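Local structure of hypothetical protein PH0495 (Pyrococcus horikoshii, 1X3L) at residues A[216-224]-A[237-245]; A[298-309]-A[347-358]. The protein catalyses the ATP-dependent phosphorylation of D-glycerate to 2-phosphoglycerate, working best with magnesium and accepting other nucleotides or pyrophosphate as phosphate donors. All blocks are in the same frame, centred on the assembly; numbering follows the deposited sequence.

Contact 1. Residues A[216-224]-A[237-245]; sequences TFEDAKRIL and VRLHIERGL. With EDO (1,2-ethanediol), chain F.
Gly244 lies flat against one face of the Phe217 ring: its CA stands over the middle of the ring, 3.5 Å from the centroid, a CH-pi contact. At the rim of the same ring, near its plane, His240 NE2 sits 3.9 Å from Phe217 CE1. The two rings form an offset edge-to-face pair with planes at 73°, the phenyl edge turned to the imidazole face. His240 also hydrogen-bonds through ND1 to Glu142, a bond that would help fix the rotation of the imidazole, with Phe217 packing near NE2. Phe217 carries CG anti to its own carbonyl carbon (chi1 -78°), which swings the ring over Gly244, and the bare CA there lets it lie this close to the helix backbone.

Helical segments 217-224 and 237-245 run roughly antiparallel, at 140°, and interlock as knobs into holes: Phe217 drops among His240, Ile241, Gly244 and Leu245, while Ile241 drops among Phe217, Ala220, Lys221 and Leu224. Further along the pair, Leu224 CD1 meets Ile241 CD1 at 3.9 Å.

Toward the outer end Lys221 is fully extended. Its CD lies 3.6 Å from Leu245 CD1, the two side chains crossing at about a right angle, and its NZ reaches Glu242 OE2 at 2.9 Å, on the syn lone pair. A 1,2-ethanediol, probably from the crystallisation liquor, takes a second bond from NZ through O1.

Hydrophobic and aromatic contacts thus fill the buried side of this helical hairpin, and a single ion pair closes its edge, where the bound diol suggests that the ammonium is open to small polar molecules and the bridge probably partly screened.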
loop_
_atom_site.group_PDB
_atom_site.type_symbol
_atom_site.label_atom_id
_atom_site.label_comp_id
_atom_site.label_asym_id
_atom_site.label_seq_id
_atom_site.Cartn_x
_atom_site.Cartn_y
_atom_site.Cartn_z
ATOM N N THR A 216 -11.246 15.818 16.301
ATOM C CA THR A 216 -11.887 17.124 16.257
ATOM C C THR A 216 -10.897 18.274 16.338
ATOM O O THR A 216 -9.695 18.063 16.501
ATOM C CB THR A 216 -12.849 17.273 17.437
ATOM O OG1 THR A 216 -12.107 17.165 18.657
ATOM C CG2 THR A 216 -13.908 16.182 17.408
ATOM N N PHE A 217 -11.418 19.494 16.225
ATOM C CA PHE A 217 -10.593 20.693 16.320
ATOM C C PHE A 217 -10.016 20.739 17.729
ATOM O O PHE A 217 -8.880 21.159 17.938
ATOM C CB PHE A 217 -11.434 21.949 16.068
ATOM C CG PHE A 217 -11.734 22.201 14.617
ATOM C CD1 PHE A 217 -10.720 22.545 13.736
ATOM C CD2 PHE A 217 -13.032 22.087 14.130
ATOM C CE1 PHE A 217 -10.988 22.773 12.389
ATOM C CE2 PHE A 217 -13.312 22.314 12.786
ATOM C CZ PHE A 217 -12.288 22.658 11.912
ATOM N N GLU A 218 -10.810 20.296 18.695
ATOM C CA GLU A 218 -10.377 20.278 20.083
ATOM C C GLU A 218 -9.195 19.320 20.240
ATOM O O GLU A 218 -8.238 19.618 20.958
ATOM C CB GLU A 218 -11.540 19.855 20.978
ATOM C CG GLU A 218 -11.274 19.974 22.466
ATOM C CD GLU A 218 -12.559 19.955 23.274
ATOM O OE1 GLU A 218 -13.403 20.857 23.061
ATOM O OE2 GLU A 218 -12.730 19.044 24.114
ATOM N N ASP A 219 -9.258 18.175 19.561
ATOM C CA ASP A 219 -8.164 17.209 19.625
ATOM C C ASP A 219 -6.909 17.836 19.026
ATOM O O ASP A 219 -5.809 17.672 19.554
ATOM C CB ASP A 219 -8.503 15.925 18.853
ATOM C CG ASP A 219 -9.576 15.097 19.527
ATOM O OD1 ASP A 219 -9.659 15.123 20.773
ATOM O OD2 ASP A 219 -10.331 14.402 18.814
ATOM N N ALA A 220 -7.078 18.555 17.921
ATOM C CA ALA A 220 -5.953 19.205 17.257
ATOM C C ALA A 220 -5.291 20.252 18.156
ATOM O O ALA A 220 -4.064 20.343 18.208
ATOM C CB ALA A 220 -6.417 19.845 15.962
ATOM N N LYS A 221 -6.097 21.038 18.862
ATOM C CA LYS A 221 -5.554 22.061 19.748
ATOM C C LYS A 221 -4.819 21.409 20.919
ATOM O O LYS A 221 -3.702 21.807 21.260
ATOM C CB LYS A 221 -6.668 22.969 20.274
ATOM C CG LYS A 221 -6.153 24.163 21.081
ATOM C CD LYS A 221 -7.279 25.102 21.494
ATOM C CE LYS A 221 -6.746 26.296 22.278
ATOM N NZ LYS A 221 -7.840 27.191 22.744
ATOM N N ARG A 222 -5.451 20.412 21.533
ATOM C CA ARG A 222 -4.846 19.695 22.656
ATOM C C ARG A 222 -3.460 19.205 22.267
ATOM O O ARG A 222 -2.501 19.342 23.027
ATOM C CB ARG A 222 -5.701 18.489 23.041
ATOM C CG ARG A 222 -7.033 18.827 23.677
ATOM C CD ARG A 222 -7.938 17.602 23.693
ATOM N NE ARG A 222 -9.167 17.821 24.452
ATOM C CZ ARG A 222 -10.204 16.989 24.440
ATOM N NH1 ARG A 222 -10.162 15.888 23.701
ATOM N NH2 ARG A 222 -11.276 17.250 25.174
ATOM N N ILE A 223 -3.370 18.633 21.071
ATOM C CA ILE A 223 -2.118 18.101 20.548
ATOM C C ILE A 223 -1.041 19.167 20.390
ATOM O O ILE A 223 0.097 18.971 20.820
ATOM C CB ILE A 223 -2.348 17.407 19.183
ATOM C CG1 ILE A 223 -3.111 16.095 19.392
ATOM C CG2 ILE A 223 -1.018 17.163 18.484
ATOM C CD1 ILE A 223 -3.520 15.403 18.108
ATOM N N LEU A 224 -1.391 20.289 19.769
ATOM C CA LEU A 224 -0.424 21.363 19.573
ATOM C C LEU A 224 0.069 21.905 20.907
ATOM O O LEU A 224 1.242 22.245 21.051
ATOM C CB LEU A 224 -1.038 22.494 18.741
ATOM C CG LEU A 224 -1.289 22.164 17.266
ATOM C CD1 LEU A 224 -1.879 23.374 16.560
ATOM C CD2 LEU A 224 0.018 21.755 16.606
ATOM N N VAL A 237 -2.767 29.204 11.533
ATOM C CA VAL A 237 -3.150 27.871 11.980
ATOM C C VAL A 237 -3.980 27.973 13.256
ATOM O O VAL A 237 -5.035 27.344 13.365
ATOM C CB VAL A 237 -1.914 26.973 12.230
ATOM C CG1 VAL A 237 -2.334 25.666 12.893
ATOM C CG2 VAL A 237 -1.227 26.671 10.909
ATOM N N ARG A 238 -3.518 28.767 14.218
ATOM C CA ARG A 238 -4.273 28.931 15.452
ATOM C C ARG A 238 -5.637 29.536 15.142
ATOM O O ARG A 238 -6.653 29.118 15.700
ATOM C CB ARG A 238 -3.540 29.843 16.440
ATOM C CG ARG A 238 -2.500 29.149 17.303
ATOM C CD ARG A 238 -2.085 30.047 18.464
ATOM N NE ARG A 238 -1.534 31.316 17.994
ATOM C CZ ARG A 238 -0.373 31.437 17.359
ATOM N NH1 ARG A 238 0.371 30.363 17.120
ATOM N NH2 ARG A 238 0.038 32.630 16.950
ATOM N N LEU A 239 -5.659 30.511 14.240
ATOM C CA LEU A 239 -6.911 31.173 13.887
ATOM C C LEU A 239 -7.924 30.228 13.250
ATOM O O LEU A 239 -9.100 30.247 13.600
ATOM C CB LEU A 239 -6.654 32.356 12.948
ATOM C CG LEU A 239 -7.907 33.141 12.536
ATOM C CD1 LEU A 239 -8.573 33.733 13.774
ATOM C CD2 LEU A 239 -7.525 34.247 11.554
ATOM N N HIS A 240 -7.477 29.404 12.309
ATOM C CA HIS A 240 -8.403 28.484 11.667
ATOM C C HIS A 240 -8.963 27.488 12.668
ATOM O O HIS A 240 -10.141 27.140 12.615
ATOM C CB HIS A 240 -7.736 27.710 10.535
ATOM C CG HIS A 240 -8.634 26.681 9.927
ATOM N ND1 HIS A 240 -9.757 27.016 9.200
ATOM C CD2 HIS A 240 -8.623 25.330 10.001
ATOM C CE1 HIS A 240 -10.401 25.915 8.856
ATOM N NE2 HIS A 240 -9.733 24.878 9.330
ATOM N N ILE A 241 -8.111 27.029 13.577
ATOM C CA ILE A 241 -8.536 26.068 14.582
ATOM C C ILE A 241 -9.483 26.705 15.597
ATOM O O ILE A 241 -10.452 26.073 16.014
ATOM C CB ILE A 241 -7.310 25.432 15.288
ATOM C CG1 ILE A 241 -6.606 24.487 14.304
ATOM C CG2 ILE A 241 -7.747 24.683 16.546
ATOM C CD1 ILE A 241 -5.303 23.901 14.807
ATOM N N GLU A 242 -9.209 27.948 15.990
ATOM C CA GLU A 242 -10.084 28.647 16.928
ATOM C C GLU A 242 -11.449 28.831 16.266
ATOM O O GLU A 242 -12.492 28.708 16.917
ATOM C CB GLU A 242 -9.502 30.014 17.300
ATOM C CG GLU A 242 -8.330 29.955 18.276
ATOM C CD GLU A 242 -8.719 29.331 19.605
ATOM O OE1 GLU A 242 -9.786 29.694 20.142
ATOM O OE2 GLU A 242 -7.958 28.488 20.120
ATOM N N ARG A 243 -11.442 29.128 14.970
ATOM C CA ARG A 243 -12.689 29.301 14.235
ATOM C C ARG A 243 -13.451 27.979 14.249
ATOM O O ARG A 243 -14.674 27.960 14.373
ATOM C CB ARG A 243 -12.420 29.721 12.789
ATOM C CG ARG A 243 -11.823 31.113 12.623
ATOM C CD ARG A 243 -11.937 31.558 11.174
ATOM N NE ARG A 243 -13.340 31.703 10.789
ATOM C CZ ARG A 243 -13.783 31.695 9.535
ATOM N NH1 ARG A 243 -12.935 31.548 8.525
ATOM N NH2 ARG A 243 -15.081 31.824 9.293
ATOM N N GLY A 244 -12.718 26.874 14.119
ATOM C CA GLY A 244 -13.344 25.561 14.141
ATOM C C GLY A 244 -13.958 25.291 15.502
ATOM O O GLY A 244 -15.035 24.706 15.610
ATOM N N LEU A 245 -13.267 25.720 16.552
ATOM C CA LEU A 245 -13.771 25.533 17.904
ATOM C C LEU A 245 -15.046 26.345 18.112
ATOM O O LEU A 245 -15.930 25.943 18.865
ATOM C CB LEU A 245 -12.719 25.958 18.925
ATOM C CG LEU A 245 -11.478 25.073 19.019
ATOM C CD1 LEU A 245 -10.524 25.665 20.044
ATOM C CD2 LEU A 245 -11.885 23.651 19.420
HETATM C C1 EDO F . -4.821 29.324 24.364
HETATM O O1 EDO F . -6.017 28.550 24.531
HETATM C C2 EDO F . -5.029 30.380 23.280
HETATM O O2 EDO F . -3.839 31.159 23.117
#

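Contact 2. Residues A[298-309]-A[347-358]; sequences KDAGLFIGSIVQ and IALSATRKISDL
Gly301 and Ile347 mark the tight end of this contact, their CA atoms only 4.0 Å apart. The CA of Gly301 presses on Ile347 O at 3.4 Å in a CA-H...O contact, and Ala351 CB lies 3.2 Å from Gly301 O. With no side chain on Gly301, the two backbones meet directly here. Beside it Ser350 OG, anti to its backbone N (chi1 -173°), gives a hydrogen bond of 2.7 Å to Lys298 O. That carbonyl also takes the helical bond from Leu302 N; the two donors come from opposite faces of its plane, the hydroxyl tilted 28° from it. Leu302 CG rests against Ser350 OG as well.

With Gly305 one turn further on, the two glycines form a GxxxG pattern on one face of helix 297-314. Segment 347-351 crosses that face, its axis 7.0 Å from that of 298-309 and at 51° to it. Both helices lie on the mixed sheet: Ile304 and Ile347 both touch Val429 of strand 427-435, while Val308 touches Ala431 and Val433.

Further on, where beta turns run from Arg353 to Ser356 and from Ile355 to Leu358, backbone-to-backbone contact gives way to looser contact through side chains. Val308 CG1 meets Ile355 CG2 at 3.7 Å on the sheet side, but on the partly exposed side, where Lys354 and Gln309 lie, long polar chains take over. Lys354 passes Gln309 at about a right angle, its CD lying 3.4 Å from Leu302 O and its bent end giving NZ to Gln309 OE1 at 2.9 Å. Near Lys298 a water donates to Ser350 OG and accepts a weak bond from Lys298 NZ.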
loop_
_atom_site.group_PDB
_atom_site.type_symbol
_atom_site.label_atom_id
_atom_site.label_comp_id
_atom_site.label_asym_id
_atom_site.label_seq_id
_atom_site.Cartn_x
_atom_site.Cartn_y
_atom_site.Cartn_z
ATOM N N LYS A 298 14.889 -11.949 10.293
ATOM C CA LYS A 298 15.608 -13.186 10.600
ATOM C C LYS A 298 14.737 -14.176 11.371
ATOM O O LYS A 298 14.680 -15.370 11.056
ATOM C CB LYS A 298 16.862 -12.867 11.421
ATOM C CG LYS A 298 17.543 -14.086 12.030
ATOM C CD LYS A 298 18.594 -13.668 13.052
ATOM C CE LYS A 298 19.125 -14.858 13.842
ATOM N NZ LYS A 298 19.877 -15.829 12.998
ATOM N N ASP A 299 14.054 -13.663 12.383
ATOM C CA ASP A 299 13.188 -14.475 13.219
ATOM C C ASP A 299 11.927 -14.938 12.487
ATOM O O ASP A 299 11.440 -16.046 12.725
ATOM C CB ASP A 299 12.882 -13.683 14.489
ATOM C CG ASP A 299 14.159 -13.364 15.269
ATOM O OD1 ASP A 299 14.735 -14.302 15.860
ATOM O OD2 ASP A 299 14.607 -12.197 15.267
ATOM N N ALA A 300 11.406 -14.110 11.586
ATOM C CA ALA A 300 10.230 -14.513 10.817
ATOM C C ALA A 300 10.623 -15.743 9.994
ATOM O O ALA A 300 9.836 -16.676 9.830
ATOM C CB ALA A 300 9.772 -13.380 9.900
ATOM N N GLY A 301 11.860 -15.751 9.496
ATOM C CA GLY A 301 12.334 -16.881 8.713
ATOM C C GLY A 301 12.464 -18.148 9.552
ATOM O O GLY A 301 12.195 -19.258 9.083
ATOM N N LEU A 302 12.891 -17.993 10.799
ATOM C CA LEU A 302 13.029 -19.144 11.683
ATOM C C LEU A 302 11.656 -19.698 12.047
ATOM O O LEU A 302 11.479 -20.907 12.134
ATOM C CB LEU A 302 13.778 -18.756 12.965
ATOM C CG LEU A 302 15.285 -18.474 12.870
ATOM C CD1 LEU A 302 15.835 -18.126 14.260
ATOM C CD2 LEU A 302 16.004 -19.695 12.328
ATOM N N PHE A 303 10.682 -18.813 12.249
ATOM C CA PHE A 303 9.338 -19.239 12.629
ATOM C C PHE A 303 8.592 -19.912 11.473
ATOM O O PHE A 303 7.970 -20.954 11.661
ATOM C CB PHE A 303 8.558 -18.043 13.200
ATOM C CG PHE A 303 9.203 -17.439 14.440
ATOM C CD1 PHE A 303 9.655 -18.257 15.474
ATOM C CD2 PHE A 303 9.372 -16.064 14.573
ATOM C CE1 PHE A 303 10.265 -17.718 16.608
ATOM C CE2 PHE A 303 9.991 -15.515 15.723
ATOM C CZ PHE A 303 10.433 -16.344 16.733
ATOM N N ILE A 304 8.667 -19.331 10.282
ATOM C CA ILE A 304 8.021 -19.928 9.116
ATOM C C ILE A 304 8.715 -21.261 8.830
ATOM O O ILE A 304 8.069 -22.261 8.496
ATOM C CB ILE A 304 8.117 -18.987 7.893
ATOM C CG1 ILE A 304 7.224 -17.764 8.126
ATOM C CG2 ILE A 304 7.699 -19.721 6.628
ATOM C CD1 ILE A 304 7.424 -16.620 7.137
ATOM N N GLY A 305 10.035 -21.276 8.995
ATOM C CA GLY A 305 10.787 -22.498 8.785
ATOM C C GLY A 305 10.380 -23.588 9.771
ATOM O O GLY A 305 10.337 -24.762 9.405
ATOM N N SER A 306 10.072 -23.209 11.011
ATOM C CA SER A 306 9.676 -24.192 12.028
ATOM C C SER A 306 8.329 -24.830 11.689
ATOM O O SER A 306 8.103 -26.005 11.977
ATOM C CB SER A 306 9.594 -23.553 13.421
ATOM O OG SER A 306 8.488 -22.675 13.534
ATOM N N ILE A 307 7.432 -24.056 11.086
ATOM C CA ILE A 307 6.132 -24.591 10.705
ATOM C C ILE A 307 6.319 -25.532 9.511
ATOM O O ILE A 307 5.690 -26.587 9.437
ATOM C CB ILE A 307 5.144 -23.460 10.347
ATOM C CG1 ILE A 307 4.839 -22.626 11.599
ATOM C CG2 ILE A 307 3.858 -24.050 9.766
ATOM C CD1 ILE A 307 3.968 -21.415 11.331
ATOM N N VAL A 308 7.193 -25.150 8.583
ATOM C CA VAL A 308 7.468 -25.989 7.422
ATOM C C VAL A 308 8.039 -27.323 7.890
ATOM O O VAL A 308 7.721 -28.363 7.324
ATOM C CB VAL A 308 8.458 -25.318 6.457
ATOM C CG1 VAL A 308 8.973 -26.334 5.440
ATOM C CG2 VAL A 308 7.769 -24.183 5.738
ATOM N N GLN A 309 8.878 -27.287 8.925
ATOM C CA GLN A 309 9.468 -28.504 9.482
ATOM C C GLN A 309 8.389 -29.453 10.005
ATOM O O GLN A 309 8.402 -30.649 9.720
ATOM C CB GLN A 309 10.391 -28.184 10.657
ATOM C CG GLN A 309 11.769 -27.695 10.319
ATOM C CD GLN A 309 12.632 -27.568 11.566
ATOM O OE1 GLN A 309 12.366 -26.739 12.442
ATOM N NE2 GLN A 309 13.661 -28.402 11.658
ATOM N N ILE A 347 14.717 -13.246 5.646
ATOM C CA ILE A 347 13.690 -14.231 5.973
ATOM C C ILE A 347 14.054 -15.533 5.262
ATOM O O ILE A 347 14.108 -16.606 5.874
ATOM C CB ILE A 347 12.296 -13.803 5.462
ATOM C CG1 ILE A 347 11.731 -12.674 6.331
ATOM C CG2 ILE A 347 11.360 -15.012 5.442
ATOM C CD1 ILE A 347 10.376 -12.160 5.853
ATOM N N ALA A 348 14.295 -15.422 3.959
ATOM C CA ALA A 348 14.647 -16.568 3.127
ATOM C C ALA A 348 15.915 -17.275 3.593
ATOM O O ALA A 348 15.926 -18.495 3.766
ATOM C CB ALA A 348 14.823 -16.118 1.677
ATOM N N LEU A 349 16.981 -16.506 3.796
ATOM C CA LEU A 349 18.250 -17.089 4.207
ATOM C C LEU A 349 18.179 -17.725 5.591
ATOM O O LEU A 349 18.737 -18.799 5.819
ATOM C CB LEU A 349 19.358 -16.025 4.178
ATOM C CG LEU A 349 20.768 -16.515 4.541
ATOM C CD1 LEU A 349 21.249 -17.541 3.511
ATOM C CD2 LEU A 349 21.726 -15.329 4.589
ATOM N N SER A 350 17.476 -17.074 6.509
ATOM C CA SER A 350 17.372 -17.588 7.872
ATOM C C SER A 350 16.646 -18.930 7.911
ATOM O O SER A 350 16.957 -19.800 8.728
ATOM C CB SER A 350 16.641 -16.573 8.757
ATOM O OG SER A 350 16.667 -16.972 10.114
ATOM N N ALA A 351 15.679 -19.096 7.016
ATOM C CA ALA A 351 14.895 -20.319 6.967
ATOM C C ALA A 351 15.600 -21.503 6.315
ATOM O O ALA A 351 15.170 -22.635 6.502
ATOM C CB ALA A 351 13.564 -20.054 6.247
ATOM N N THR A 352 16.674 -21.253 5.563
ATOM C CA THR A 352 17.382 -22.336 4.871
ATOM C C THR A 352 17.767 -23.549 5.709
ATOM O O THR A 352 17.590 -24.684 5.269
ATOM C CB THR A 352 18.675 -21.847 4.165
ATOM O OG1 THR A 352 19.561 -21.251 5.124
ATOM C CG2 THR A 352 18.337 -20.842 3.069
ATOM N N ARG A 353 18.294 -23.331 6.909
ATOM C CA ARG A 353 18.705 -24.465 7.727
ATOM C C ARG A 353 17.545 -25.349 8.161
ATOM O O ARG A 353 17.632 -26.575 8.095
ATOM C CB ARG A 353 19.485 -23.999 8.959
ATOM C CG ARG A 353 20.122 -25.163 9.724
ATOM C CD ARG A 353 21.283 -24.705 10.595
ATOM N NE ARG A 353 22.101 -25.832 11.046
ATOM C CZ ARG A 353 23.304 -25.708 11.605
ATOM N NH1 ARG A 353 23.836 -24.503 11.786
ATOM N NH2 ARG A 353 23.980 -26.787 11.978
ATOM N N LYS A 354 16.448 -24.736 8.588
ATOM C CA LYS A 354 15.302 -25.515 9.031
ATOM C C LYS A 354 14.598 -26.296 7.928
ATOM O O LYS A 354 13.942 -27.293 8.215
ATOM C CB LYS A 354 14.294 -24.617 9.757
ATOM C CG LYS A 354 14.614 -24.420 11.242
ATOM C CD LYS A 354 13.624 -23.476 11.902
ATOM C CE LYS A 354 13.862 -23.376 13.400
ATOM N NZ LYS A 354 13.495 -24.624 14.110
ATOM N N ILE A 355 14.718 -25.865 6.674
ATOM C CA ILE A 355 14.047 -26.597 5.603
ATOM C C ILE A 355 15.012 -27.453 4.795
ATOM O O ILE A 355 14.638 -28.020 3.766
ATOM C CB ILE A 355 13.269 -25.659 4.624
ATOM C CG1 ILE A 355 14.244 -24.814 3.799
ATOM C CG2 ILE A 355 12.305 -24.758 5.411
ATOM C CD1 ILE A 355 13.569 -24.066 2.643
ATOM N N SER A 356 16.252 -27.543 5.264
ATOM C CA SER A 356 17.269 -28.346 4.595
ATOM C C SER A 356 16.793 -29.791 4.417
ATOM O O SER A 356 16.274 -30.405 5.350
ATOM C CB SER A 356 18.570 -28.332 5.407
ATOM O OG SER A 356 19.590 -29.059 4.741
ATOM N N ASP A 357 16.965 -30.316 3.206
ATOM C CA ASP A 357 16.574 -31.685 2.869
ATOM C C ASP A 357 15.069 -31.952 2.787
ATOM O O ASP A 357 14.647 -33.097 2.614
ATOM C CB ASP A 357 17.212 -32.678 3.845
ATOM C CG ASP A 357 18.720 -32.746 3.699
ATOM O OD1 ASP A 357 19.200 -32.776 2.545
ATOM O OD2 ASP A 357 19.424 -32.778 4.732
ATOM N N LEU A 358 14.256 -30.910 2.908
ATOM C CA LEU A 358 12.814 -31.093 2.813
ATOM C C LEU A 358 12.341 -30.744 1.398
ATOM O O LEU A 358 13.016 -30.008 0.672
ATOM C CB LEU A 358 12.091 -30.206 3.836
ATOM C CG LEU A 358 12.473 -30.421 5.303
ATOM C CD1 LEU A 358 11.698 -29.451 6.190
ATOM C CD2 LEU A 358 12.180 -31.862 5.700
HETATM O O HOH W 1 19.167 -18.558 10.979
#

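How the contacts relate
After two helices and a small antiparallel sheet, the chain builds five strands of the parallel sheet, to 188-194, then enters contact 1. Segments 216-224 and 237-245, with twelve residues between them, close a short loop there, and the pair packs on helices 146-158 and 163-171. The chain next lays down edge strand 260-266 of that sheet and passes through helix 268-281 into the mixed sheet. Contact 2 closes a longer loop, 37 residues that include strand 322-328, and joins helix 297-314 to helix 343-351 and the turns after it. The two loops follow in series, neither nested nor crossing. The centres of contact 1 and contact 2 lie about 51 Å apart, on opposite sides of the chain's centre.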